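Long-range contacts in dihydropteroate synthase (Mycobacterium smegmatis, PDB 6OMZ), which probably condenses para-aminobenzoate with 6-hydroxymethyl-7,8-dihydropterin diphosphate to give 7,8-dihydropteroate, the immediate precursor of folates: residues V120-G125 against V141-M146; I42-A47 against T86-E91; P21-G26 against G264-R269. The protein carries 1 engineered substitution. All blocks are in the same frame, centred on the assembly; numbering follows the deposited sequence.

Interaction 1 (V120-G125 against V141-M146). With PMM (pterin-6-yl-methyl-monophosphate), chain D; EDO (1,2-ethanediol), chain K; EDO (1,2-ethanediol), chain G.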
loop_
_atom_site.group_PDB
_atom_site.type_symbol
_atom_site.label_atom_id
_atom_site.label_comp_id
_atom_site.label_asym_id
_atom_site.label_seq_id
_atom_site.Cartn_x
_atom_site.Cartn_y
_atom_site.Cartn_z
ATOM N N VAL A 120 8.388 -6.598 -0.390
ATOM C CA VAL A 120 8.713 -5.452 0.460
ATOM C C VAL A 120 7.955 -4.241 -0.065
ATOM O O VAL A 120 8.059 -3.908 -1.252
ATOM C CB VAL A 120 10.225 -5.161 0.492
ATOM C CG1 VAL A 120 10.500 -3.892 1.331
ATOM C CG2 VAL A 120 10.975 -6.346 1.065
ATOM N N ASN A 121 7.196 -3.589 0.815
ATOM C CA ASN A 121 6.370 -2.436 0.469
ATOM C C ASN A 121 6.954 -1.201 1.161
ATOM O O ASN A 121 6.779 -1.024 2.367
ATOM C CB ASN A 121 4.921 -2.670 0.901
ATOM C CG ASN A 121 4.042 -1.467 0.636
ATOM O OD1 ASN A 121 4.323 -0.685 -0.268
ATOM N ND2 ASN A 121 2.976 -1.311 1.426
ATOM N N ASP A 122 7.618 -0.335 0.392
ATOM C CA ASP A 122 8.408 0.776 0.938
ATOM C C ASP A 122 7.746 2.106 0.592
ATOM O O ASP A 122 7.860 2.583 -0.541
ATOM C CB ASP A 122 9.821 0.689 0.376
ATOM C CG ASP A 122 10.771 1.726 0.952
ATOM O OD1 ASP A 122 10.363 2.614 1.744
ATOM O OD2 ASP A 122 11.958 1.629 0.591
ATOM N N VAL A 123 7.073 2.725 1.573
ATOM C CA VAL A 123 6.399 3.994 1.290
ATOM C C VAL A 123 7.392 5.109 0.975
ATOM O O VAL A 123 6.994 6.148 0.437
ATOM C CB VAL A 123 5.442 4.413 2.437
ATOM C CG1 VAL A 123 4.363 3.327 2.674
ATOM C CG2 VAL A 123 6.200 4.741 3.724
ATOM N N SER A 124 8.683 4.923 1.262
ATOM C CA SER A 124 9.661 5.919 0.862
ATOM C C SER A 124 10.224 5.670 -0.530
ATOM O O SER A 124 11.004 6.495 -1.021
ATOM C CB SER A 124 10.825 5.971 1.857
ATOM O OG SER A 124 11.665 4.835 1.661
ATOM N N GLY A 125 9.868 4.555 -1.166
ATOM C CA GLY A 125 10.417 4.234 -2.473
ATOM C C GLY A 125 11.922 4.073 -2.495
ATOM O O GLY A 125 12.556 4.421 -3.496
ATOM N N VAL A 141 13.145 -10.634 -4.387
ATOM C CA VAL A 141 11.698 -10.630 -4.205
ATOM C C VAL A 141 11.173 -9.306 -4.739
ATOM O O VAL A 141 11.953 -8.361 -4.963
ATOM C CB VAL A 141 11.299 -10.844 -2.721
ATOM C CG1 VAL A 141 11.748 -12.228 -2.224
ATOM C CG2 VAL A 141 11.860 -9.715 -1.851
ATOM N N PRO A 142 9.865 -9.195 -4.987
ATOM C CA PRO A 142 9.330 -7.932 -5.504
ATOM C C PRO A 142 9.494 -6.785 -4.517
ATOM O O PRO A 142 9.457 -6.961 -3.295
ATOM C CB PRO A 142 7.849 -8.245 -5.758
ATOM C CG PRO A 142 7.819 -9.713 -5.994
ATOM C CD PRO A 142 8.852 -10.269 -5.036
ATOM N N TRP A 143 9.672 -5.587 -5.073
ATOM C CA TRP A 143 9.840 -4.366 -4.294
ATOM C C TRP A 143 8.828 -3.351 -4.804
ATOM O O TRP A 143 8.844 -3.007 -5.993
ATOM C CB TRP A 143 11.272 -3.838 -4.434
ATOM C CG TRP A 143 11.676 -2.692 -3.522
ATOM C CD1 TRP A 143 10.993 -2.203 -2.438
ATOM C CD2 TRP A 143 12.870 -1.904 -3.634
ATOM N NE1 TRP A 143 11.695 -1.162 -1.870
ATOM C CE2 TRP A 143 12.849 -0.959 -2.583
ATOM C CE3 TRP A 143 13.957 -1.908 -4.519
ATOM C CZ2 TRP A 143 13.873 -0.029 -2.394
ATOM C CZ3 TRP A 143 14.980 -0.984 -4.326
ATOM C CH2 TRP A 143 14.927 -0.055 -3.268
ATOM N N ILE A 144 7.932 -2.906 -3.920
ATOM C CA ILE A 144 6.959 -1.863 -4.237
ATOM C C ILE A 144 7.569 -0.519 -3.865
ATOM O O ILE A 144 7.882 -0.277 -2.691
ATOM C CB ILE A 144 5.633 -2.084 -3.483
ATOM C CG1 ILE A 144 4.987 -3.420 -3.883
ATOM C CG2 ILE A 144 4.650 -0.932 -3.762
ATOM C CD1 ILE A 144 3.901 -3.903 -2.906
ATOM N N LEU A 145 7.713 0.364 -4.859
ATOM C CA LEU A 145 8.242 1.711 -4.669
ATOM C C LEU A 145 7.080 2.701 -4.688
ATOM O O LEU A 145 6.517 2.978 -5.748
ATOM C CB LEU A 145 9.251 2.052 -5.766
ATOM C CG LEU A 145 10.438 1.097 -5.917
ATOM C CD1 LEU A 145 11.125 1.319 -7.255
ATOM C CD2 LEU A 145 11.424 1.302 -4.766
ATOM N N MET A 146 6.731 3.249 -3.525
ATOM C CA MET A 146 5.678 4.252 -3.452
ATOM C C MET A 146 6.251 5.653 -3.617
ATOM O O MET A 146 7.363 5.946 -3.171
ATOM C CB MET A 146 4.930 4.171 -2.120
ATOM C CG MET A 146 3.530 4.767 -2.189
ATOM S SD MET A 146 2.831 5.120 -0.554
ATOM C CE MET A 146 3.754 6.611 -0.146
HETATM N N5 PMM D . -0.641 3.897 2.495
HETATM C C6 PMM D . -0.274 3.700 3.776
HETATM C C7 PMM D . 0.685 2.756 4.099
HETATM N N8 PMM D . 1.336 2.002 3.205
HETATM N N1 PMM D . 1.699 1.487 1.027
HETATM C C2 PMM D . 1.443 1.676 -0.265
HETATM N N2 PMM D . 2.151 1.012 -1.183
HETATM N N3 PMM D . 0.497 2.551 -0.719
HETATM C C4 PMM D . -0.293 3.347 0.084
HETATM O O4 PMM D . -1.139 4.091 -0.401
HETATM C C4A PMM D . -0.031 3.189 1.530
HETATM C C8A PMM D . 0.979 2.232 1.934
HETATM C C9 PMM D . -0.866 4.623 4.801
HETATM O O10 PMM D . -2.280 4.334 4.960
HETATM P PA PMM D . -2.971 3.332 6.046
HETATM O O1P PMM D . -4.422 3.365 5.731
HETATM O O2P PMM D . -2.384 1.930 5.874
HETATM O O3P PMM D . -2.654 3.845 7.445
HETATM C C1 EDO K . 10.021 7.609 -4.225
HETATM O O1 EDO K . 9.194 7.975 -3.110
HETATM C C2 EDO K . 9.910 8.674 -5.308
HETATM O O2 EDO K . 10.212 9.958 -4.747
HETATM C C1 EDO G . 16.488 2.890 -4.968
HETATM O O1 EDO G . 16.923 2.984 -3.616
HETATM C C2 EDO G . 15.047 3.375 -5.094
HETATM O O2 EDO G . 14.948 4.741 -4.642
#
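V120 and D122 are zipped to the strand beside them by four parallel-sheet hydrogen bonds. V120 N gives to P142 O, I144 N to V120 O (2.9 Å), D122 N to I144 O, and M146 N to D122 O, the longest at 3.3 Å. D122 O serves twice: G125 N, closing the type I turn D122-G125, reaches it from the face opposite M146 N. The D122 carboxylate steadies the same turn, for its OD1 accepts from S124 N (an Asx turn) and from S124 OG at 2.6 Å, while OD2 receives G126 N.

Apolar and ring contacts split by sheet face. On the side of V120, D122, W143 and L145, the D122 carboxylate lies alongside the W143 indole, the two planes only 20° apart and OD2 at the ring edge. L145 CD2 covers one indole face, and helix 132-139 packs nearby through M132 and L136. W143 NE1 approaches D122 CB (3.5 Å), yet this buried nitrogen has no hydrogen-bond partner in the model. On the other face I144 CG2 touches N121 OD1. Where the strands end, M146 bends at its last torsion (chi3 76°), which brings CE against V123 CB and the buried, unpartnered V123 O (3.3 Å).

Pterin hydrogen bonds here come from N121. With CG anti to the backbone N (chi1 177°), its amide reaches the pterin edge: OD1 accepts from PMM N2 (2.9 Å) and ND2 gives to PMM N1 (3.1 Å). V123 CG1 approaches PMM N8, and M146 SD lies 3.5 Å from PMM N3. Ethanediols, probably from the crystallisation liquor, bond to M146 O and G125 O. Strands 119-122 and 143-146, joined through helix 132-139, make one beta-alpha-beta unit of the TIM barrel, with the pterin pocket at the C-terminal ends of its strands.

Interaction 2 (I42-A47 against T86-E91)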
loop_
_atom_site.group_PDB
_atom_site.type_symbol
_atom_site.label_atom_id
_atom_site.label_comp_id
_atom_site.label_asym_id
_atom_site.label_seq_id
_atom_site.Cartn_x
_atom_site.Cartn_y
_atom_site.Cartn_z
ATOM N N ILE A 42 0.940 -5.674 23.005
ATOM C CA ILE A 42 0.960 -6.137 21.627
ATOM C C ILE A 42 0.234 -7.470 21.553
ATOM O O ILE A 42 0.371 -8.324 22.441
ATOM C CB ILE A 42 2.406 -6.241 21.113
ATOM C CG1 ILE A 42 2.963 -4.845 20.856
ATOM C CG2 ILE A 42 2.463 -7.031 19.818
ATOM C CD1 ILE A 42 2.362 -4.199 19.618
ATOM N N ASP A 43 -0.593 -7.638 20.515
ATOM C CA ASP A 43 -1.505 -8.778 20.430
ATOM C C ASP A 43 -1.284 -9.473 19.091
ATOM O O ASP A 43 -2.008 -9.240 18.119
ATOM C CB ASP A 43 -2.958 -8.331 20.614
ATOM C CG ASP A 43 -3.917 -9.501 20.764
ATOM O OD1 ASP A 43 -3.546 -10.642 20.406
ATOM O OD2 ASP A 43 -5.052 -9.282 21.239
ATOM N N THR A 44 -0.285 -10.354 19.062
ATOM C CA THR A 44 0.031 -11.095 17.846
ATOM C C THR A 44 -1.172 -11.887 17.349
ATOM O O THR A 44 -1.477 -11.880 16.153
ATOM C CB THR A 44 1.209 -12.036 18.108
ATOM O OG1 THR A 44 2.372 -11.263 18.393
ATOM C CG2 THR A 44 1.465 -12.929 16.904
ATOM N N ASP A 45 -1.856 -12.595 18.257
ATOM C CA ASP A 45 -2.962 -13.461 17.844
ATOM C C ASP A 45 -4.084 -12.668 17.179
ATOM O O ASP A 45 -4.720 -13.152 16.236
ATOM C CB ASP A 45 -3.505 -14.245 19.042
ATOM C CG ASP A 45 -2.485 -15.218 19.618
ATOM O OD1 ASP A 45 -1.546 -15.607 18.890
ATOM O OD2 ASP A 45 -2.627 -15.592 20.801
ATOM N N ARG A 46 -4.363 -11.459 17.671
ATOM C CA ARG A 46 -5.403 -10.643 17.050
ATOM C C ARG A 46 -5.018 -10.261 15.628
ATOM O O ARG A 46 -5.856 -10.299 14.719
ATOM C CB ARG A 46 -5.671 -9.388 17.884
ATOM C CG ARG A 46 -6.951 -8.651 17.495
ATOM C CD ARG A 46 -6.791 -7.136 17.477
ATOM N NE ARG A 46 -6.948 -6.511 18.790
ATOM C CZ ARG A 46 -7.979 -5.744 19.143
ATOM N NH1 ARG A 46 -8.962 -5.498 18.286
ATOM N NH2 ARG A 46 -8.022 -5.215 20.358
ATOM N N ALA A 47 -3.748 -9.894 15.417
ATOM C CA ALA A 47 -3.297 -9.523 14.079
ATOM C C ALA A 47 -3.291 -10.729 13.152
ATOM O O ALA A 47 -3.653 -10.617 11.975
ATOM C CB ALA A 47 -1.904 -8.886 14.141
ATOM N N THR A 86 7.290 -9.545 13.037
ATOM C CA THR A 86 7.797 -10.866 12.654
ATOM C C THR A 86 6.984 -12.041 13.208
ATOM O O THR A 86 6.793 -13.022 12.469
ATOM C CB THR A 86 9.285 -11.038 13.015
ATOM O OG1 THR A 86 9.541 -10.688 14.383
ATOM C CG2 THR A 86 10.154 -10.186 12.088
ATOM N N PRO A 87 6.474 -12.011 14.454
ATOM C CA PRO A 87 5.623 -13.139 14.892
ATOM C C PRO A 87 4.369 -13.291 14.054
ATOM O O PRO A 87 3.905 -14.414 13.817
ATOM C CB PRO A 87 5.274 -12.788 16.349
ATOM C CG PRO A 87 6.321 -11.793 16.778
ATOM C CD PRO A 87 6.655 -11.023 15.537
ATOM N N VAL A 88 3.794 -12.167 13.631
ATOM C CA VAL A 88 2.597 -12.196 12.803
ATOM C C VAL A 88 2.927 -12.774 11.437
ATOM O O VAL A 88 2.201 -13.626 10.911
ATOM C CB VAL A 88 2.004 -10.778 12.690
ATOM C CG1 VAL A 88 0.835 -10.750 11.697
ATOM C CG2 VAL A 88 1.571 -10.274 14.067
ATOM N N ILE A 89 4.030 -12.318 10.847
ATOM C CA ILE A 89 4.430 -12.803 9.533
ATOM C C ILE A 89 4.747 -14.289 9.590
ATOM O O ILE A 89 4.389 -15.044 8.678
ATOM C CB ILE A 89 5.625 -11.978 9.013
ATOM C CG1 ILE A 89 5.195 -10.520 8.780
ATOM C CG2 ILE A 89 6.186 -12.581 7.719
ATOM C CD1 ILE A 89 6.383 -9.562 8.544
ATOM N N ARG A 90 5.429 -14.734 10.650
ATOM C CA ARG A 90 5.769 -16.152 10.756
ATOM C C ARG A 90 4.521 -17.029 10.766
ATOM O O ARG A 90 4.469 -18.062 10.080
ATOM C CB ARG A 90 6.614 -16.417 12.006
ATOM C CG ARG A 90 8.117 -16.235 11.800
ATOM C CD ARG A 90 8.916 -16.785 12.988
ATOM N NE ARG A 90 8.686 -16.002 14.203
ATOM C CZ ARG A 90 9.387 -14.920 14.541
ATOM N NH1 ARG A 90 10.366 -14.486 13.757
ATOM N NH2 ARG A 90 9.107 -14.267 15.664
ATOM N N GLU A 91 3.497 -16.639 11.529
ATOM C CA GLU A 91 2.313 -17.493 11.620
ATOM C C GLU A 91 1.492 -17.469 10.328
ATOM O O GLU A 91 0.948 -18.500 9.913
ATOM C CB GLU A 91 1.468 -17.084 12.824
ATOM C CG GLU A 91 2.249 -17.144 14.123
ATOM C CD GLU A 91 1.382 -17.002 15.357
ATOM O OE1 GLU A 91 0.201 -17.408 15.311
ATOM O OE2 GLU A 91 1.888 -16.484 16.375
#
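T44 points its CB at the helix carrying P87, V88 and E91, and its two branches divide the work there. OG1, anti to the carbonyl carbon (chi1 -65°), lies against P87 CB. That turn sets CG2 anti to the backbone N, and the methyl reaches three residues on one flank of the opposite helix. T44 CG2 meets P87 CB at 3.9 Å, the T44 side chain crossing the proline at about a right angle. T44 CG2 also touches V88 CG2 at 3.9 Å and E91 OE2 at 3.6 Å, where the extended glutamate passes obliquely. One turn further into its own helix, A47 CB meets the same valine methyl from another direction, 3.7 Å from V88 CG2. The two helices, 44-56 and 78-93, are neighbours in the outer shell of the TIM barrel, following the adjacent strands 23-29 and 61-65, and the contact joins the first turn of one to the later part of the other. V88 also touches V48, next along helix 44-56, and V30 of helix 30-35, so the apolar seam runs on beyond T44 and A47. P87 has no N-H to bond the turn before it, and helix 78-93 is kinked there. Across the seam, D43 caps helix 44-56: its OD1 accepts from R46 N at 3.0 Å, met from well above the carboxylate plane. Toward solvent, D45 OD1 and E91 OE2 stand 4.3 Å apart, two like charges whose repulsion the nearby N-terminal end of helix 44-56 may partly offset.

Interaction 3 (P21-G26 against G264-R269); sequences PVQVMG and GAWGVR. With PMM (pterin-6-yl-methyl-monophosphate), chain D.
Q23 CG rests over one face of the W266 indole, offset toward the rim, in a CH-pi contact 4.2 Å from the centroid of the five-membered ring. The second flat group, the R269 guanidinium, has PMM N8 centred over one face, 3.2 Å above its plane, and the phosphorus PA at its edge in plane. R269 runs extended from CG to NE and then turns sharply (chi4 -85°), which lays the guanidinium nearly parallel to the pterin. NH1 and NH2 both give to PMM O2P, at 2.8 and 2.9 Å. Nearer the backbone, R269 CG packs on M25 SD (3.8 Å).

Three hydrogen bonds join the strands in parallel: Q23 N to W266 O, V268 N to Q23 O, and M25 N to V268 O, the shortest at 2.8 Å. W266 O also accepts from a water that donates to P21 O as well, bridging the two segments where the ladder begins. On the opposite face from M25 and R269, V24 CG2 meets V268 CG2 (4.1 Å) beneath helices 250-262 and 273-287. V22 CG2 settles on G267 CA. Strands 23-29 and 267-270 are the first and last of the chain's parallel strands, and their pairing closes the TIM barrel.

R269 also forms salt bridges with D63, through NE, and with D102, through NH2. Held by two carboxylates and by the phosphate, the guanidinium has little freedom to rotate, consistent with its fixing pterin ring and phosphate relative to each other.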
loop_
_atom_site.group_PDB
_atom_site.type_symbol
_atom_site.label_atom_id
_atom_site.label_comp_id
_atom_site.label_asym_id
_atom_site.label_seq_id
_atom_site.Cartn_x
_atom_site.Cartn_y
_atom_site.Cartn_z
ATOM N N PRO A 21 -6.012 -11.040 -13.124
ATOM C CA PRO A 21 -6.895 -10.281 -12.236
ATOM C C PRO A 21 -6.110 -9.388 -11.290
ATOM O O PRO A 21 -4.956 -9.663 -10.944
ATOM C CB PRO A 21 -7.632 -11.378 -11.461
ATOM C CG PRO A 21 -6.610 -12.467 -11.351
ATOM C CD PRO A 21 -5.781 -12.410 -12.628
ATOM N N VAL A 22 -6.772 -8.313 -10.855
ATOM C CA VAL A 22 -6.165 -7.407 -9.887
ATOM C C VAL A 22 -5.926 -8.136 -8.567
ATOM O O VAL A 22 -6.781 -8.887 -8.078
ATOM C CB VAL A 22 -7.051 -6.163 -9.702
ATOM C CG1 VAL A 22 -8.452 -6.558 -9.270
ATOM C CG2 VAL A 22 -6.433 -5.206 -8.697
ATOM N N GLN A 23 -4.749 -7.921 -7.987
ATOM C CA GLN A 23 -4.429 -8.473 -6.678
ATOM C C GLN A 23 -5.007 -7.584 -5.586
ATOM O O GLN A 23 -4.724 -6.383 -5.537
ATOM C CB GLN A 23 -2.910 -8.589 -6.508
ATOM C CG GLN A 23 -2.233 -9.370 -7.618
ATOM C CD GLN A 23 -2.620 -10.830 -7.600
ATOM O OE1 GLN A 23 -3.405 -11.289 -8.431
ATOM N NE2 GLN A 23 -2.085 -11.567 -6.635
ATOM N N VAL A 24 -5.802 -8.164 -4.695
ATOM C CA VAL A 24 -6.309 -7.418 -3.549
ATOM C C VAL A 24 -5.348 -7.609 -2.379
ATOM O O VAL A 24 -5.147 -8.729 -1.905
ATOM C CB VAL A 24 -7.738 -7.845 -3.189
ATOM C CG1 VAL A 24 -8.189 -7.178 -1.886
ATOM C CG2 VAL A 24 -8.678 -7.432 -4.317
ATOM N N MET A 25 -4.747 -6.511 -1.927
ATOM C CA MET A 25 -3.801 -6.519 -0.820
ATOM C C MET A 25 -4.517 -6.002 0.426
ATOM O O MET A 25 -4.836 -4.813 0.512
ATOM C CB MET A 25 -2.585 -5.663 -1.171
ATOM C CG MET A 25 -1.585 -5.475 -0.041
ATOM S SD MET A 25 -0.324 -4.255 -0.472
ATOM C CE MET A 25 0.702 -5.198 -1.604
ATOM N N GLY A 26 -4.767 -6.891 1.388
ATOM C CA GLY A 26 -5.394 -6.496 2.649
ATOM C C GLY A 26 -4.372 -6.103 3.713
ATOM O O GLY A 26 -3.344 -6.754 3.879
ATOM N N GLY A 264 -6.320 -1.001 -15.443
ATOM C CA GLY A 264 -5.115 -1.792 -15.592
ATOM C C GLY A 264 -4.215 -1.889 -14.381
ATOM O O GLY A 264 -3.091 -2.394 -14.518
ATOM N N ALA A 265 -4.662 -1.431 -13.204
ATOM C CA ALA A 265 -3.849 -1.563 -11.999
ATOM C C ALA A 265 -3.532 -3.030 -11.728
ATOM O O ALA A 265 -4.383 -3.908 -11.894
ATOM C CB ALA A 265 -4.564 -0.962 -10.780
ATOM N N TRP A 266 -2.291 -3.283 -11.306
ATOM C CA TRP A 266 -1.893 -4.624 -10.881
ATOM C C TRP A 266 -2.533 -4.994 -9.548
ATOM O O TRP A 266 -2.910 -6.156 -9.329
ATOM C CB TRP A 266 -0.359 -4.701 -10.781
ATOM C CG TRP A 266 0.154 -5.868 -9.973
ATOM C CD1 TRP A 266 0.376 -7.148 -10.417
ATOM C CD2 TRP A 266 0.501 -5.858 -8.580
ATOM N NE1 TRP A 266 0.839 -7.933 -9.379
ATOM C CE2 TRP A 266 0.919 -7.169 -8.242
ATOM C CE3 TRP A 266 0.503 -4.867 -7.586
ATOM C CZ2 TRP A 266 1.337 -7.516 -6.951
ATOM C CZ3 TRP A 266 0.915 -5.218 -6.290
ATOM C CH2 TRP A 266 1.332 -6.530 -5.993
ATOM N N GLY A 267 -2.646 -4.028 -8.631
ATOM C CA GLY A 267 -3.206 -4.314 -7.324
ATOM C C GLY A 267 -3.858 -3.104 -6.689
ATOM O O GLY A 267 -3.683 -1.963 -7.134
ATOM N N VAL A 268 -4.615 -3.378 -5.621
ATOM C CA VAL A 268 -5.200 -2.351 -4.760
ATOM C C VAL A 268 -4.889 -2.715 -3.314
ATOM O O VAL A 268 -5.017 -3.878 -2.924
ATOM C CB VAL A 268 -6.730 -2.215 -4.969
ATOM C CG1 VAL A 268 -7.049 -1.695 -6.365
ATOM C CG2 VAL A 268 -7.460 -3.567 -4.741
ATOM N N ARG A 269 -4.495 -1.715 -2.513
ATOM C CA ARG A 269 -4.205 -1.903 -1.091
ATOM C C ARG A 269 -5.387 -1.363 -0.290
ATOM O O ARG A 269 -5.704 -0.170 -0.386
ATOM C CB ARG A 269 -2.898 -1.189 -0.708
ATOM C CG ARG A 269 -2.449 -1.399 0.746
ATOM C CD ARG A 269 -1.169 -0.581 1.045
ATOM N NE ARG A 269 -0.742 -0.715 2.432
ATOM C CZ ARG A 269 -1.205 0.026 3.439
ATOM N NH1 ARG A 269 -2.125 0.955 3.223
ATOM N NH2 ARG A 269 -0.745 -0.161 4.668
HETATM N N5 PMM D . -0.641 3.897 2.495
HETATM C C6 PMM D . -0.274 3.700 3.776
HETATM C C7 PMM D . 0.685 2.756 4.099
HETATM N N8 PMM D . 1.336 2.002 3.205
HETATM N N1 PMM D . 1.699 1.487 1.027
HETATM C C2 PMM D . 1.443 1.676 -0.265
HETATM N N2 PMM D . 2.151 1.012 -1.183
HETATM N N3 PMM D . 0.497 2.551 -0.719
HETATM C C4 PMM D . -0.293 3.347 0.084
HETATM O O4 PMM D . -1.139 4.091 -0.401
HETATM C C4A PMM D . -0.031 3.189 1.530
HETATM C C8A PMM D . 0.979 2.232 1.934
HETATM C C9 PMM D . -0.866 4.623 4.801
HETATM O O10 PMM D . -2.280 4.334 4.960
HETATM P PA PMM D . -2.971 3.332 6.046
HETATM O O1P PMM D . -4.422 3.365 5.731
HETATM O O2P PMM D . -2.384 1.930 5.874
HETATM O O3P PMM D . -2.654 3.845 7.445
HETATM O O HOH W 1 -2.736 -8.338 -11.172
#

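Interactions 1 and 3 sit on different parts of one barrel sheet, centres 15 Å apart, and meet in its interior: I144 CD1 lies 3.7 Å from M25 CE, and N121 ND2 3.9 Å from R269 NE. Both grip PMM, interaction 1 by the N1 and N2 edge of the pterin and interaction 3 by a ring face and the phosphate. D63 reaches both R269 and, weakly, N121. Interaction 2 belongs to the helical shell, about 22 and 24 Å from them between centres; the nearest atoms of the A47 side chain and PMM are about 14 Å apart. Along the chain, interaction 3 encloses the other two, which follow in series.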